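Local coordinates for putative aminomethyltransferase (Leptospirillum rubarum, PDB 3TTG), which probably binds a folate and, as a YgfZ-type relative of glycine cleavage T-protein, may serve iron-sulfur cluster upkeep rather than aminomethyl transfer, at residues V266-L269 with K270-H274; G258-V261 with G262-P265. All blocks are in the same frame, centred on the assembly; numbering follows the deposited sequence.

Contact 1: V266-L269 with K270-H274; sequences VTRL and KFQGH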
ATOM      1  N   VAL A 266      -1.025 -20.215  -4.447  1.00 31.62           N
ATOM      2  CA  VAL A 266      -0.662 -19.444  -3.251  1.00 31.14           C
ATOM      3  C   VAL A 266      -0.256 -20.397  -2.134  1.00 32.86           C
ATOM      4  O   VAL A 266       0.783 -20.225  -1.487  1.00 30.44           O
ATOM      5  CB  VAL A 266      -1.864 -18.574  -2.779  1.00 36.53           C
ATOM      6  CG1 VAL A 266      -1.820 -18.234  -1.298  1.00 38.75           C
ATOM      7  CG2 VAL A 266      -1.939 -17.342  -3.582  1.00 36.19           C
ATOM      8  N   THR A 267      -1.076 -21.454  -1.951  1.00 31.83           N
ATOM      9  CA  THR A 267      -0.884 -22.396  -0.859  1.00 31.62           C
ATOM     10  C   THR A 267       0.281 -23.299  -1.124  1.00 34.95           C
ATOM     11  O   THR A 267       1.081 -23.551  -0.209  1.00 36.90           O
ATOM     12  CB  THR A 267      -2.172 -23.179  -0.539  1.00 37.66           C
ATOM     13  OG1 THR A 267      -3.229 -22.246  -0.291  1.00 39.27           O
ATOM     14  CG2 THR A 267      -2.007 -24.013   0.691  1.00 33.94           C
ATOM     15  N   ARG A 268       0.399 -23.798  -2.335  1.00 33.34           N
ATOM     16  CA  ARG A 268       1.541 -24.628  -2.723  1.00 34.10           C
ATOM     17  C   ARG A 268       2.888 -23.873  -2.526  1.00 37.02           C
ATOM     18  O   ARG A 268       3.823 -24.460  -1.987  1.00 35.61           O
ATOM     19  CB  ARG A 268       1.383 -25.092  -4.180  1.00 37.83           C
ATOM     20  CG  ARG A 268       2.494 -26.004  -4.635  1.00 43.17           C
ATOM     21  CD  ARG A 268       2.196 -26.770  -5.900  1.00 52.12           C
ATOM     22  NE  ARG A 268       1.257 -26.070  -6.778  1.00 57.50           N
ATOM     23  CZ  ARG A 268       1.558 -25.139  -7.685  1.00 73.73           C
ATOM     24  NH1 ARG A 268       2.818 -24.750  -7.864  1.00 62.27           N
ATOM     25  NH2 ARG A 268       0.596 -24.593  -8.429  1.00 51.57           N
ATOM     26  N   LEU A 269       2.992 -22.628  -2.999  1.00 35.58           N
ATOM     27  CA  LEU A 269       4.193 -21.797  -2.820  1.00 37.66           C
ATOM     28  C   LEU A 269       4.572 -21.751  -1.322  1.00 43.61           C
ATOM     29  O   LEU A 269       5.708 -22.008  -0.953  1.00 43.73           O
ATOM     30  CB  LEU A 269       3.987 -20.371  -3.358  1.00 38.17           C
ATOM     31  CG  LEU A 269       5.160 -19.400  -3.094  1.00 46.18           C
ATOM     32  CD1 LEU A 269       6.478 -19.926  -3.707  1.00 49.15           C
ATOM     33  CD2 LEU A 269       4.840 -17.992  -3.567  1.00 49.45           C
ATOM     34  N   LYS A 270       3.579 -21.522  -0.473  1.00 38.68           N
ATOM     35  CA  LYS A 270       3.758 -21.420   0.960  1.00 36.80           C
ATOM     36  C   LYS A 270       4.259 -22.716   1.609  1.00 44.67           C
ATOM     37  O   LYS A 270       5.258 -22.654   2.285  1.00 45.54           O
ATOM     38  CB  LYS A 270       2.429 -20.999   1.589  1.00 36.18           C
ATOM     39  CG  LYS A 270       2.403 -20.973   3.100  1.00 41.38           C
ATOM     40  CD  LYS A 270       3.264 -19.857   3.628  1.00 52.05           C
ATOM     41  CE  LYS A 270       2.891 -19.635   5.055  1.00 50.09           C
ATOM     42  NZ  LYS A 270       3.844 -18.744   5.725  1.00 49.90           N
ATOM     43  N   PHE A 271       3.584 -23.882   1.385  1.00 42.38           N
ATOM     44  CA  PHE A 271       3.847 -25.139   2.066  1.00 43.95           C
ATOM     45  C   PHE A 271       4.862 -26.069   1.379  1.00 51.84           C
ATOM     46  O   PHE A 271       5.477 -26.880   2.058  1.00 53.26           O
ATOM     47  CB  PHE A 271       2.510 -25.878   2.252  1.00 46.38           C
ATOM     48  CG  PHE A 271       1.618 -25.212   3.275  1.00 48.07           C
ATOM     49  CD1 PHE A 271       1.707 -25.536   4.611  1.00 54.31           C
ATOM     50  CD2 PHE A 271       0.731 -24.218   2.910  1.00 50.36           C
ATOM     51  CE1 PHE A 271       0.897 -24.908   5.545  1.00 54.56           C
ATOM     52  CE2 PHE A 271      -0.085 -23.603   3.853  1.00 52.08           C
ATOM     53  CZ  PHE A 271       0.033 -23.921   5.163  1.00 50.52           C
ATOM     54  N   GLN A 272       4.990 -26.036   0.067  1.00 49.67           N
ATOM     55  CA  GLN A 272       5.893 -26.978  -0.612  1.00 52.64           C
ATOM     56  C   GLN A 272       6.929 -26.278  -1.458  1.00 58.53           C
ATOM     57  O   GLN A 272       8.044 -26.769  -1.588  1.00 57.90           O
ATOM     58  CB  GLN A 272       5.066 -27.953  -1.492  1.00 54.21           C
ATOM     59  CG  GLN A 272       4.329 -29.043  -0.687  1.00 75.18           C
ATOM     60  CD  GLN A 272       2.929 -28.681  -0.211  1.00 94.54           C
ATOM     61  OE1 GLN A 272       2.187 -27.932  -0.868  1.00 88.87           O
ATOM     62  NE2 GLN A 272       2.512 -29.252   0.930  1.00 81.90           N
ATOM     63  N   GLY A 273       6.552 -25.158  -2.037  1.00 56.14           N
ATOM     64  CA  GLY A 273       7.410 -24.401  -2.905  1.00 57.32           C
ATOM     65  C   GLY A 273       8.437 -23.600  -2.155  1.00 65.01           C
ATOM     66  O   GLY A 273       8.487 -23.579  -0.911  1.00 63.05           O
ATOM     67  N   HIS A 274       9.291 -22.983  -2.954  1.00 63.97           N
ATOM     68  CA  HIS A 274      10.418 -22.207  -2.465  1.00 65.19           C
ATOM     69  C   HIS A 274      10.288 -20.816  -3.018  1.00 61.10           C
ATOM     70  O   HIS A 274      10.025 -20.627  -4.222  1.00 59.64           O
ATOM     71  CB  HIS A 274      11.756 -22.876  -2.877  1.00 69.04           C
ATOM     72  CG  HIS A 274      11.614 -24.351  -3.103  1.00 75.23           C
ATOM     73  ND1 HIS A 274      11.765 -25.256  -2.066  1.00 78.75           N
ATOM     74  CD2 HIS A 274      11.206 -25.021  -4.209  1.00 78.64           C
ATOM     75  CE1 HIS A 274      11.489 -26.446  -2.579  1.00 79.69           C
ATOM     76  NE2 HIS A 274      11.137 -26.351  -3.864  1.00 80.13           N
TER
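Thr267 and Phe271, one helical turn apart, lie side by side and point the same way, with the threonine methyl against the CD2-CE2 side of the ring: CG2 of Thr267 is 3.5 Å from CD2 of Phe271. The threonine torsion (chi1 -54°) sets OG1 beside the backbone N, where it bonds back to Gln263 O, and turns the methyl forward to the ring. A beta-branched residue thus serves two neighbours at once. The carbonyl oxygen of Thr267 also meets the ring at its edge, in the ring plane, 3.2 Å from CD2 of Phe271.

The backbone bonds record how the helix ends. Lys270 N bonds to Val266 O at 3.2 Å and Phe271 N to Thr267 O at 3.0 Å, both ordinary i to i+4 links. The next acceptor, Arg268 O, takes two donors, Gln272 N and Gly273 N, each 2.8 Å from it. The second bond spans five residues, so the last turn widens as Gln272 leaves helical angles. The backbone of Gly273 then passes close to CA of Leu269, a tight place that suits a residue without a side chain.

Looser contacts complete the turn. Gln272, bent at its second torsion (chi2 89°), folds back to put OE1 3.8 Å from CA of Arg268. The guanidinium of Arg268 instead looks back up the helix to a salt bridge with Glu264. CD1 of Leu269 rests 3.7 Å from His274 O.

All this forms the C-terminal end of helix 263-271 at the protein surface. Buried Val266 packs against Ala85, Val253, Tyr255 and Tyr260, while past His274 the chain runs on to strand 277-284 of the antiparallel six-stranded sheet.

Contact 2: G258-V261 with G262-P265; sequences GCYV and GQEP
A type II beta turn, Tyr260 to Gln263, carries the loop that follows helix 249-252 into helix 263-271, and a CH-pi contact between its first and last residues backs it up. Gln263 N bonds to Tyr260 O at 3.0 Å. Gly262, the N-cap residue, takes the third place of the turn with positive phi, close to the carbonyl O of Val261, a conformation that glycine adopts readily.

CB of Gln263 sits over the centre of the Tyr260 ring, 3.5 Å from its centroid, and CG of Gln263 runs out past the rim, 3.5 Å from CE2 of Tyr260. The tyrosine ring is brought against Gln263, the first helical residue, by a first torsion (chi1 69°) that places CG between the backbone N and carbonyl carbon. The two side chains cross at about a right angle, with ring and amide planes 45° apart. Extended beyond CG, the glutamine reaches back along the loop: its OE1 comes 3.3 Å from CA of Cys259, while NE2 bonds to Lys257 O.

Lys257 to Glu264 read KGCYVGQE, matching the signature motif of YgfZ-type relatives of T-protein. The chemistry implies a double use of glutamine: its aliphatic stem supplies C-H groups to an aromatic face, and its amide N-H ties the helix start to the preceding loop.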
ATOM      1  N   GLY A 258     -11.873 -20.875   2.515  1.00 36.45           N
ATOM      2  CA  GLY A 258     -12.307 -21.746   1.427  1.00 37.60           C
ATOM      3  C   GLY A 258     -11.875 -21.232   0.065  1.00 37.79           C
ATOM      4  O   GLY A 258     -11.074 -20.289  -0.045  1.00 32.47           O
ATOM      5  N   CYS A 259     -12.381 -21.908  -0.979  1.00 33.14           N
ATOM      6  CA  CYS A 259     -12.045 -21.657  -2.376  1.00 33.96           C
ATOM      7  C   CYS A 259     -11.990 -20.183  -2.772  1.00 35.84           C
ATOM      8  O   CYS A 259     -12.946 -19.419  -2.541  1.00 34.78           O
ATOM      9  CB  CYS A 259     -13.051 -22.399  -3.252  1.00 36.63           C
ATOM     10  SG  CYS A 259     -12.745 -22.265  -5.029  1.00 41.17           S
ATOM     11  N   TYR A 260     -10.922 -19.819  -3.478  1.00 31.05           N
ATOM     12  CA  TYR A 260     -10.784 -18.505  -4.115  1.00 26.67           C
ATOM     13  C   TYR A 260      -9.824 -18.620  -5.256  1.00 30.72           C
ATOM     14  O   TYR A 260      -8.946 -19.500  -5.284  1.00 28.71           O
ATOM     15  CB  TYR A 260     -10.389 -17.391  -3.110  1.00 26.90           C
ATOM     16  CG  TYR A 260      -9.000 -17.469  -2.529  1.00 26.22           C
ATOM     17  CD1 TYR A 260      -7.916 -16.903  -3.190  1.00 30.15           C
ATOM     18  CD2 TYR A 260      -8.746 -18.191  -1.378  1.00 26.64           C
ATOM     19  CE1 TYR A 260      -6.640 -16.944  -2.642  1.00 28.77           C
ATOM     20  CE2 TYR A 260      -7.478 -18.230  -0.814  1.00 29.11           C
ATOM     21  CZ  TYR A 260      -6.421 -17.618  -1.463  1.00 31.95           C
ATOM     22  OH  TYR A 260      -5.138 -17.695  -1.007  1.00 33.45           O
ATOM     23  N   VAL A 261      -9.930 -17.681  -6.175  1.00 29.21           N
ATOM     24  CA  VAL A 261      -9.082 -17.629  -7.353  1.00 30.99           C
ATOM     25  C   VAL A 261      -7.619 -17.478  -6.950  1.00 33.32           C
ATOM     26  O   VAL A 261      -7.222 -16.513  -6.282  1.00 32.07           O
ATOM     27  CB  VAL A 261      -9.509 -16.482  -8.329  1.00 36.19           C
ATOM     28  CG1 VAL A 261      -8.600 -16.423  -9.546  1.00 37.70           C
ATOM     29  CG2 VAL A 261     -10.962 -16.637  -8.779  1.00 35.89           C
ATOM     30  N   GLY A 262      -6.793 -18.378  -7.441  1.00 29.76           N
ATOM     31  CA  GLY A 262      -5.382 -18.365  -7.102  1.00 29.99           C
ATOM     32  C   GLY A 262      -4.998 -19.096  -5.824  1.00 32.75           C
ATOM     33  O   GLY A 262      -3.799 -19.197  -5.504  1.00 29.44           O
ATOM     34  N   GLN A 263      -5.979 -19.687  -5.116  1.00 28.86           N
ATOM     35  CA  GLN A 263      -5.690 -20.300  -3.814  1.00 28.20           C
ATOM     36  C   GLN A 263      -4.675 -21.447  -3.878  1.00 32.14           C
ATOM     37  O   GLN A 263      -3.819 -21.548  -2.992  1.00 31.59           O
ATOM     38  CB  GLN A 263      -6.969 -20.818  -3.133  1.00 28.97           C
ATOM     39  CG  GLN A 263      -6.709 -21.495  -1.777  1.00 30.01           C
ATOM     40  CD  GLN A 263      -7.957 -21.887  -1.075  1.00 37.85           C
ATOM     41  OE1 GLN A 263      -8.878 -22.451  -1.677  1.00 32.08           O
ATOM     42  NE2 GLN A 263      -8.040 -21.603   0.213  1.00 34.43           N
ATOM     43  N   GLU A 264      -4.843 -22.373  -4.797  1.00 29.48           N
ATOM     44  CA  GLU A 264      -3.961 -23.543  -4.826  1.00 31.60           C
ATOM     45  C   GLU A 264      -2.515 -23.151  -5.079  1.00 32.81           C
ATOM     46  O   GLU A 264      -1.693 -23.613  -4.314  1.00 32.74           O
ATOM     47  CB  GLU A 264      -4.452 -24.648  -5.764  1.00 33.08           C
ATOM     48  CG  GLU A 264      -3.635 -25.935  -5.646  1.00 36.42           C
ATOM     49  CD  GLU A 264      -2.323 -25.992  -6.409  1.00 44.86           C
ATOM     50  OE1 GLU A 264      -2.190 -25.297  -7.444  1.00 39.77           O
ATOM     51  OE2 GLU A 264      -1.440 -26.776  -5.996  1.00 38.20           O
ATOM     52  N   PRO A 265      -2.167 -22.301  -6.051  1.00 31.74           N
ATOM     53  CA  PRO A 265      -0.749 -21.916  -6.237  1.00 33.36           C
ATOM     54  C   PRO A 265      -0.194 -21.086  -5.072  1.00 33.56           C
ATOM     55  O   PRO A 265       0.939 -21.289  -4.690  1.00 30.93           O
ATOM     56  CB  PRO A 265      -0.802 -21.101  -7.554  1.00 35.91           C
ATOM     57  CG  PRO A 265      -1.996 -21.603  -8.248  1.00 38.53           C
ATOM     58  CD  PRO A 265      -2.980 -21.792  -7.164  1.00 33.44           C
TER

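How the contacts relate
Contacts 1 and 2 are consecutive pieces of one chain, meeting where Pro265 passes to Val266, with centres about 12 Å apart. Contact 2 begins helix 263-271 and contact 1 ends it. They touch directly through packing: the tyrosine whose ring face meets Gln263 CB sends its hydroxyl to the buried side chain of Val266, with Tyr260 OH 3.4 Å from Val266 CG1. Side chains of contact 1 also reach back to the first turn. Both contacts lie toward the periphery, about 24 and 22 Å from the chain centre, and neither includes a bound ligand; contact 2 carries most of the signature motif, so a functional site probably lies nearer to it.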